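Local coordinates for glucosamine-6-phosphate deaminase (PDB 2BKX), which belongs to the glucosamine-6-phosphate isomerase/6-phosphogluconolactonase family of Rossmann-like alpha/beta proteins and holds fructose -6-phosphate in its pocket, at residues T23-A35 / S122-G134. Sequence-based numbering, arbitrary orientation. Where two conformers were deposited one is given.
With F6R (fructose -6-phosphate), chain C.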
ATOM      1  N   THR A  23      -5.803  14.918  -2.949  1.00  6.89           N
ATOM      2  CA  THR A  23      -6.810  14.321  -2.041  1.00  7.14           C
ATOM      3  C   THR A  23      -6.804  15.061  -0.700  1.00  7.55           C
ATOM      4  O   THR A  23      -7.847  15.394  -0.130  1.00  9.21           O
ATOM      5  CB  THR A  23      -6.451  12.844  -1.805  1.00  8.30           C
ATOM      6  OG1 THR A  23      -6.391  12.164  -3.085  1.00 12.47           O
ATOM      7  CG2 THR A  23      -7.450  12.164  -0.890  1.00  8.97           C
ATOM      8  N   ILE A  24      -5.604  15.356  -0.232  1.00  7.70           N
ATOM      9  CA  ILE A  24      -5.417  16.064   1.027  1.00  8.04           C
ATOM     10  C   ILE A  24      -5.984  17.489   0.989  1.00  8.56           C
ATOM     11  O   ILE A  24      -6.557  17.965   1.957  1.00 10.26           O
ATOM     12  CB  ILE A  24      -3.905  16.114   1.400  1.00  8.16           C
ATOM     13  CG1 ILE A  24      -3.338  14.728   1.699  1.00  9.53           C
ATOM     14  CG2 ILE A  24      -3.639  17.065   2.582  1.00 10.15           C
ATOM     15  CD1 ILE A  24      -1.813  14.716   1.744  1.00 12.15           C
ATOM     16  N   LYS A  25      -5.776  18.191  -0.108  1.00  8.59           N
ATOM     17  CA  LYS A  25      -6.224  19.556  -0.158  1.00  9.52           C
ATOM     18  C   LYS A  25      -7.701  19.704  -0.445  1.00 10.62           C
ATOM     19  O   LYS A  25      -8.319  20.648   0.076  1.00 13.31           O
ATOM     20  CB  LYS A  25      -5.402  20.306  -1.175  1.00  9.22           C
ATOM     21  CG  LYS A  25      -3.987  20.557  -0.743  1.00 15.87           C
ATOM     22  CD  LYS A  25      -3.712  21.943  -0.244  1.00 19.26           C
ATOM     23  CE  LYS A  25      -3.819  22.970  -1.311  1.00 16.82           C
ATOM     24  NZ  LYS A  25      -3.254  24.247  -0.837  1.00 19.38           N
ATOM     25  N   GLU A  26      -8.281  18.810  -1.227  1.00 10.35           N
ATOM     26  CA  GLU A  26      -9.718  18.851  -1.496  1.00 12.37           C
ATOM     27  C   GLU A  26     -10.489  18.576  -0.187  1.00 12.54           C
ATOM     28  O   GLU A  26     -11.548  19.121   0.047  1.00 15.00           O
ATOM     29  CB  GLU A  26     -10.040  17.807  -2.537  1.00 12.24           C
ATOM     30  CG  GLU A  26     -11.492  17.716  -2.989  1.00 16.19           C
ATOM     31  CD  GLU A  26     -11.740  16.559  -3.962  1.00 19.70           C
ATOM     32  OE1 GLU A  26     -12.659  16.678  -4.809  1.00 29.91           O
ATOM     33  OE2 GLU A  26     -11.049  15.515  -3.887  1.00 27.94           O
ATOM     34  N   LYS A  27      -9.930  17.687   0.633  1.00 12.35           N
ATOM     35  CA  LYS A  27     -10.554  17.218   1.884  1.00 13.63           C
ATOM     36  C   LYS A  27      -9.441  17.164   2.939  1.00 12.18           C
ATOM     37  O   LYS A  27      -8.723  16.166   3.038  1.00 12.77           O
ATOM     38  CB  LYS A  27     -11.170  15.843   1.646  1.00 14.15           C
ATOM     39  CG  LYS A  27     -11.977  15.358   2.799  1.00 16.97           C
ATOM     40  CD  LYS A  27     -12.759  14.107   2.447  1.00 18.62           C
ATOM     41  CE  LYS A  27     -13.711  13.760   3.559  1.00 23.16           C
ATOM     42  NZ  LYS A  27     -14.280  12.366   3.361  1.00 26.40           N
ATOM     43  N   PRO A  28      -9.207  18.274   3.664  1.00 12.40           N
ATOM     44  CA  PRO A  28      -8.165  18.287   4.697  1.00 12.77           C
ATOM     45  C   PRO A  28      -8.282  17.219   5.769  1.00 12.17           C
ATOM     46  O   PRO A  28      -7.282  16.884   6.388  1.00 13.75           O
ATOM     47  CB  PRO A  28      -8.295  19.677   5.305  1.00 13.16           C
ATOM     48  CG  PRO A  28      -8.759  20.508   4.154  1.00 12.96           C
ATOM     49  CD  PRO A  28      -9.787  19.612   3.479  1.00 12.53           C
ATOM     50  N   ASP A  29      -9.495  16.736   6.008  1.00 11.57           N
ATOM     51  CA  ASP A  29      -9.754  15.627   6.904  1.00 12.29           C
ATOM     52  C   ASP A  29      -9.861  14.280   6.163  1.00 11.99           C
ATOM     53  O   ASP A  29     -10.493  13.315   6.633  1.00 13.54           O
ATOM     54  CB  ASP A  29     -10.981  15.919   7.742  1.00 12.22           C
ATOM     55  CG  ASP A  29     -12.244  15.979   6.928  1.00 15.40           C
ATOM     56  OD1 ASP A  29     -12.162  16.290   5.734  1.00 20.32           O
ATOM     57  OD2 ASP A  29     -13.335  15.769   7.494  1.00 22.25           O
ATOM     58  N   ALA A  30      -9.180  14.210   5.030  1.00 11.01           N
ATOM     59  CA  ALA A  30      -9.135  12.977   4.263  1.00 11.17           C
ATOM     60  C   ALA A  30      -8.538  11.859   5.062  1.00  9.47           C
ATOM     61  O   ALA A  30      -7.719  12.078   5.949  1.00  8.85           O
ATOM     62  CB  ALA A  30      -8.370  13.138   2.997  1.00 11.41           C
ATOM     63  N   VAL A  31      -8.990  10.655   4.741  1.00  8.40           N
ATOM     64  CA  VAL A  31      -8.454   9.420   5.223  1.00  7.76           C
ATOM     65  C   VAL A  31      -7.632   8.817   4.076  1.00  7.48           C
ATOM     66  O   VAL A  31      -8.189   8.475   3.031  1.00  8.23           O
ATOM     67  CB  VAL A  31      -9.574   8.428   5.643  1.00  8.39           C
ATOM     68  CG1 VAL A  31      -8.947   7.135   6.140  1.00 10.70           C
ATOM     69  CG2 VAL A  31     -10.443   9.071   6.741  1.00 10.33           C
ATOM     70  N   LEU A  32      -6.328   8.702   4.283  1.00  5.99           N
ATOM     71  CA  LEU A  32      -5.455   8.167   3.255  1.00  5.35           C
ATOM     72  C   LEU A  32      -5.087   6.746   3.618  1.00  6.16           C
ATOM     73  O   LEU A  32      -4.576   6.486   4.709  1.00  6.78           O
ATOM     74  CB  LEU A  32      -4.137   8.970   3.150  1.00  6.29           C
ATOM     75  CG  LEU A  32      -4.218  10.495   3.113  1.00  7.55           C
ATOM     76  CD1 LEU A  32      -2.797  11.033   3.075  1.00  8.61           C
ATOM     77  CD2 LEU A  32      -5.057  10.970   1.941  1.00  9.66           C
ATOM     78  N   GLY A  33      -5.269   5.836   2.673  1.00  5.16           N
ATOM     79  CA  GLY A  33      -4.747   4.491   2.795  1.00  5.31           C
ATOM     80  C   GLY A  33      -3.357   4.452   2.231  1.00  5.30           C
ATOM     81  O   GLY A  33      -3.168   4.905   1.103  1.00  5.39           O
ATOM     82  N   LEU A  34      -2.388   3.913   2.988  1.00  5.20           N
ATOM     83  CA  LEU A  34      -0.987   4.026   2.627  1.00  5.59           C
ATOM     84  C   LEU A  34      -0.340   2.645   2.556  1.00  5.76           C
ATOM     85  O   LEU A  34      -0.846   1.669   3.102  1.00  6.41           O
ATOM     86  CB  LEU A  34      -0.257   4.920   3.640  1.00  6.39           C
ATOM     87  CG  LEU A  34      -0.764   6.375   3.646  1.00  7.89           C
ATOM     88  CD1 LEU A  34       0.020   7.134   4.725  1.00  8.03           C
ATOM     89  CD2 LEU A  34      -0.616   7.065   2.296  1.00  8.93           C
ATOM     90  N   ALA A  35       0.795   2.615   1.866  1.00  5.99           N
ATOM     91  CA  ALA A  35       1.540   1.402   1.571  1.00  5.99           C
ATOM     92  C   ALA A  35       3.014   1.571   1.921  1.00  5.89           C
ATOM     93  O   ALA A  35       3.539   2.690   1.940  1.00  6.30           O
ATOM     94  CB  ALA A  35       1.445   1.104   0.086  1.00  7.44           C
ATOM     95  N   SER A 122     -15.232   2.845  10.738  1.00 11.92           N
ATOM     96  CA  SER A 122     -15.641   3.998  11.527  1.00 12.62           C
ATOM     97  C   SER A 122     -15.068   5.315  11.004  1.00 13.27           C
ATOM     98  O   SER A 122     -15.628   6.400  11.220  1.00 14.02           O
ATOM     99  CB  SER A 122     -15.276   3.810  12.984  1.00 13.90           C
ATOM    100  OG  SER A 122     -13.919   4.150  13.213  1.00 17.21           O
ATOM    101  N   LEU A 123     -13.943   5.215  10.305  1.00 13.56           N
ATOM    102  CA  LEU A 123     -13.320   6.409   9.731  1.00 14.01           C
ATOM    103  C   LEU A 123     -14.040   6.908   8.511  1.00 15.25           C
ATOM    104  O   LEU A 123     -13.738   7.995   8.029  1.00 16.14           O
ATOM    105  CB  LEU A 123     -11.848   6.146   9.424  1.00 13.89           C
ATOM    106  CG  LEU A 123     -10.992   5.824  10.631  1.00 14.38           C
ATOM    107  CD1 LEU A 123      -9.587   5.349  10.170  1.00 15.92           C
ATOM    108  CD2 LEU A 123     -10.908   6.996  11.553  1.00 17.26           C
ATOM    109  N   GLY A 124     -14.980   6.127   8.002  1.00 14.52           N
ATOM    110  CA  GLY A 124     -15.641   6.433   6.759  1.00 15.95           C
ATOM    111  C   GLY A 124     -14.987   5.824   5.543  1.00 16.12           C
ATOM    112  O   GLY A 124     -15.219   6.269   4.442  1.00 17.12           O
ATOM    113  N   ASP A 125     -14.183   4.783   5.734  1.00 16.55           N
ATOM    114  CA  ASP A 125     -13.418   4.140   4.662  1.00 16.70           C
ATOM    115  C   ASP A 125     -12.323   5.126   4.231  1.00 15.80           C
ATOM    116  O   ASP A 125     -12.242   6.238   4.763  1.00 17.45           O
ATOM    117  CB  ASP A 125     -14.253   3.755   3.417  1.00 17.92           C
ATOM    118  CG  ASP A 125     -15.608   3.117   3.735  1.00 21.73           C
ATOM    119  OD1 ASP A 125     -15.690   2.176   4.558  1.00 24.99           O
ATOM    120  OD2 ASP A 125     -16.606   3.535   3.085  1.00 28.60           O
ATOM    121  N   THR A 126     -11.474   4.740   3.272  1.00 14.27           N
ATOM    122  CA  THR A 126     -10.461   5.669   2.743  1.00 12.15           C
ATOM    123  C   THR A 126     -10.946   6.567   1.583  1.00  9.66           C
ATOM    124  O   THR A 126     -11.770   6.137   0.732  1.00 11.44           O
ATOM    125  CB  THR A 126      -9.211   4.874   2.337  1.00 10.89           C
ATOM    126  OG1 THR A 126      -9.554   3.993   1.257  1.00 11.34           O
ATOM    127  CG2 THR A 126      -8.696   4.075   3.503  1.00 12.01           C
ATOM    128  N   ASP A 127     -10.409   7.786   1.499  1.00  8.57           N
ATOM    129  CA  ASP A 127     -10.596   8.684   0.389  1.00  8.96           C
ATOM    130  C   ASP A 127      -9.703   8.338  -0.806  1.00  7.59           C
ATOM    131  O   ASP A 127     -10.048   8.568  -1.971  1.00  9.67           O
ATOM    132  CB  ASP A 127     -10.391  10.136   0.814  1.00  9.31           C
ATOM    133  CG  ASP A 127     -11.495  10.602   1.718  1.00 10.63           C
ATOM    134  OD1 ASP A 127     -12.574  10.869   1.163  1.00 14.21           O
ATOM    135  OD2 ASP A 127     -11.318  10.620   2.981  1.00 11.30           O
ATOM    136  N   ILE A 128      -8.496   7.850  -0.496  1.00  6.77           N
ATOM    137  CA  ILE A 128      -7.629   7.290  -1.520  1.00  6.67           C
ATOM    138  C   ILE A 128      -6.868   6.140  -0.886  1.00  6.17           C
ATOM    139  O   ILE A 128      -6.568   6.209   0.300  1.00  7.14           O
ATOM    140  CB  ILE A 128      -6.649   8.321  -2.117  1.00  7.29           C
ATOM    141  CG1 ILE A 128      -5.980   7.790  -3.397  1.00  8.27           C
ATOM    142  CG2 ILE A 128      -5.629   8.776  -1.061  1.00  8.90           C
ATOM    143  CD1 ILE A 128      -5.200   8.884  -4.119  1.00  9.42           C
ATOM    144  N   GLN A 129      -6.563   5.109  -1.675  1.00  5.63           N
ATOM    145  CA  GLN A 129      -5.772   3.980  -1.172  1.00  5.55           C
ATOM    146  C   GLN A 129      -4.607   3.795  -2.133  1.00  5.33           C
ATOM    147  O   GLN A 129      -4.808   3.445  -3.301  1.00  6.22           O
ATOM    148  CB  GLN A 129      -6.605   2.708  -1.086  1.00  5.90           C
ATOM    149  CG  GLN A 129      -5.810   1.486  -0.664  1.00  6.61           C
ATOM    150  CD  GLN A 129      -5.299   1.573   0.748  1.00  6.39           C
ATOM    151  OE1 GLN A 129      -6.101   1.539   1.685  1.00  7.55           O
ATOM    152  NE2 GLN A 129      -3.973   1.627   0.933  1.00  5.66           N
ATOM    153  N   LEU A 130      -3.385   4.046  -1.633  1.00  5.13           N
ATOM    154  CA  LEU A 130      -2.166   3.723  -2.342  1.00  5.14           C
ATOM    155  C   LEU A 130      -1.874   2.214  -2.235  1.00  5.00           C
ATOM    156  O   LEU A 130      -2.030   1.610  -1.176  1.00  6.01           O
ATOM    157  CB  LEU A 130      -0.991   4.515  -1.768  1.00  6.43           C
ATOM    158  CG  LEU A 130      -0.874   6.033  -1.762  0.50  8.87           C
ATOM    159  CD1 LEU A 130       0.528   6.480  -1.283  0.50 10.60           C
ATOM    160  CD2 LEU A 130      -1.174   6.548  -3.079  0.50 11.08           C
ATOM    161  N   LEU A 131      -1.465   1.621  -3.350  1.00  4.52           N
ATOM    162  CA  LEU A 131      -1.116   0.219  -3.409  1.00  4.42           C
ATOM    163  C   LEU A 131       0.180   0.054  -4.176  1.00  5.20           C
ATOM    164  O   LEU A 131       0.516   0.852  -5.051  1.00  4.69           O
ATOM    165  CB  LEU A 131      -2.165  -0.588  -4.201  1.00  5.39           C
ATOM    166  CG  LEU A 131      -3.539  -0.652  -3.673  1.00  6.01           C
ATOM    167  CD1 LEU A 131      -4.456  -1.426  -4.633  1.00  6.71           C
ATOM    168  CD2 LEU A 131      -3.588  -1.282  -2.279  1.00  6.26           C
ATOM    169  N   GLY A 132       0.890  -0.997  -3.835  1.00  5.03           N
ATOM    170  CA  GLY A 132       1.874  -1.582  -4.760  1.00  5.21           C
ATOM    171  C   GLY A 132       1.362  -2.933  -5.238  1.00  5.60           C
ATOM    172  O   GLY A 132       0.209  -3.300  -4.960  1.00  6.47           O
ATOM    173  N   ILE A 133       2.185  -3.667  -5.971  1.00  5.60           N
ATOM    174  CA  ILE A 133       1.809  -4.984  -6.485  1.00  6.10           C
ATOM    175  C   ILE A 133       2.942  -5.950  -6.242  1.00  5.39           C
ATOM    176  O   ILE A 133       4.100  -5.628  -6.470  1.00  6.77           O
ATOM    177  CB  ILE A 133       1.418  -4.936  -7.988  1.00  5.36           C
ATOM    178  CG1 ILE A 133       0.673  -6.181  -8.410  1.00  6.35           C
ATOM    179  CG2 ILE A 133       2.603  -4.657  -8.891  1.00  6.73           C
ATOM    180  CD1 ILE A 133      -0.029  -6.082  -9.762  1.00  7.52           C
ATOM    181  N   GLY A 134       2.602  -7.132  -5.778  1.00  6.73           N
ATOM    182  CA  GLY A 134       3.606  -8.157  -5.640  1.00  6.92           C
ATOM    183  C   GLY A 134       4.013  -8.695  -6.989  1.00  7.87           C
ATOM    184  O   GLY A 134       3.283  -8.575  -7.989  1.00  7.16           O
TER
HETATM  185  C1  F6R C1243       2.670  -2.514   0.744  1.00 16.24           C
HETATM  186  C2  F6R C1243       2.087  -3.873   0.411  1.00 12.72           C
HETATM  187  C3  F6R C1243       2.672  -4.871  -0.597  1.00  8.62           C
HETATM  188  C4  F6R C1243       3.709  -4.251  -1.555  1.00  6.82           C
HETATM  189  C5  F6R C1243       4.263  -5.235  -2.572  1.00  7.20           C
HETATM  190  C6  F6R C1243       5.322  -4.589  -3.459  1.00  6.19           C
HETATM  191  O1  F6R C1243       2.154  -1.993   1.984  1.00 14.45           O
HETATM  192  O2  F6R C1243       1.045  -4.160   0.958  1.00 18.38           O
HETATM  193  O3  F6R C1243       1.620  -5.348  -1.418  1.00  8.67           O
HETATM  194  O4  F6R C1243       3.089  -3.168  -2.240  1.00  7.31           O
HETATM  195  O5  F6R C1243       4.784  -6.404  -1.950  1.00  7.57           O
HETATM  196  O6  F6R C1243       6.456  -4.255  -2.644  1.00  5.77           O
HETATM  197  P   F6R C1243       7.615  -3.349  -3.262  1.00  5.35           P
HETATM  198  O1P F6R C1243       7.036  -1.972  -3.439  1.00  5.89           O
HETATM  199  O2P F6R C1243       7.960  -3.965  -4.592  1.00  6.22           O
HETATM  200  O3P F6R C1243       8.740  -3.362  -2.279  1.00  5.38           O
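The side-chain amide of Gln129 lies with one face on the backbone of Gly33, roughly parallel to the peptide plane but with a clear tilt, NE2 standing 3.2 Å from Gly33 C. Its edge is used too: NE2 donates to Leu130 O at 2.9 Å, with the acceptor in the amide plane, which fixes the flip of the group. A bend at chi2 (66°) turns the amide across to Gly33 of the neighbouring strand, where CD and OE1 lie against Gly33 CA and cover the glycine directly. Strands 31-34 and 128-131 are parallel neighbours in the central sheet of a Rossmann-like alpha/beta fold, with strand 62-69 on the other side of 31-34 and 193-197 beyond 128-131. Between them Gly33 pairs both ways, its N meeting Ile128 O at 2.7 Å and its O taking Leu130 N.

The carboxylate of Asp127 closes the N-terminal end of the pair by its two oxygens. OD2 accepts Val31 N on its anti lone pair, 2.9 Å away and almost straight (176°), while the backbone N of Asp127 returns a bond to Val31 O. OD1 is met on the syn side by Lys27 NZ, 3.2 Å off and 16° out of plane, a salt bridge reached by a fully extended lysine chain.

On the face opposite Gln129, Leu32 CD2 packs on Ile128 CG2 at 3.8 Å, and in one of its two conformers Leu130 lies alongside Leu34. The end of helix 9-26 covers Ile128: Thr23 OG1, bonded to Ile19 O, sits 3.6 Å from Ile128 CD1. Toward the C-terminal ends of the strands, Ala35 and Gly132 line the pocket of fructose -6-phosphate, where Gly132 CA comes within 3.2 Å of ligand O4.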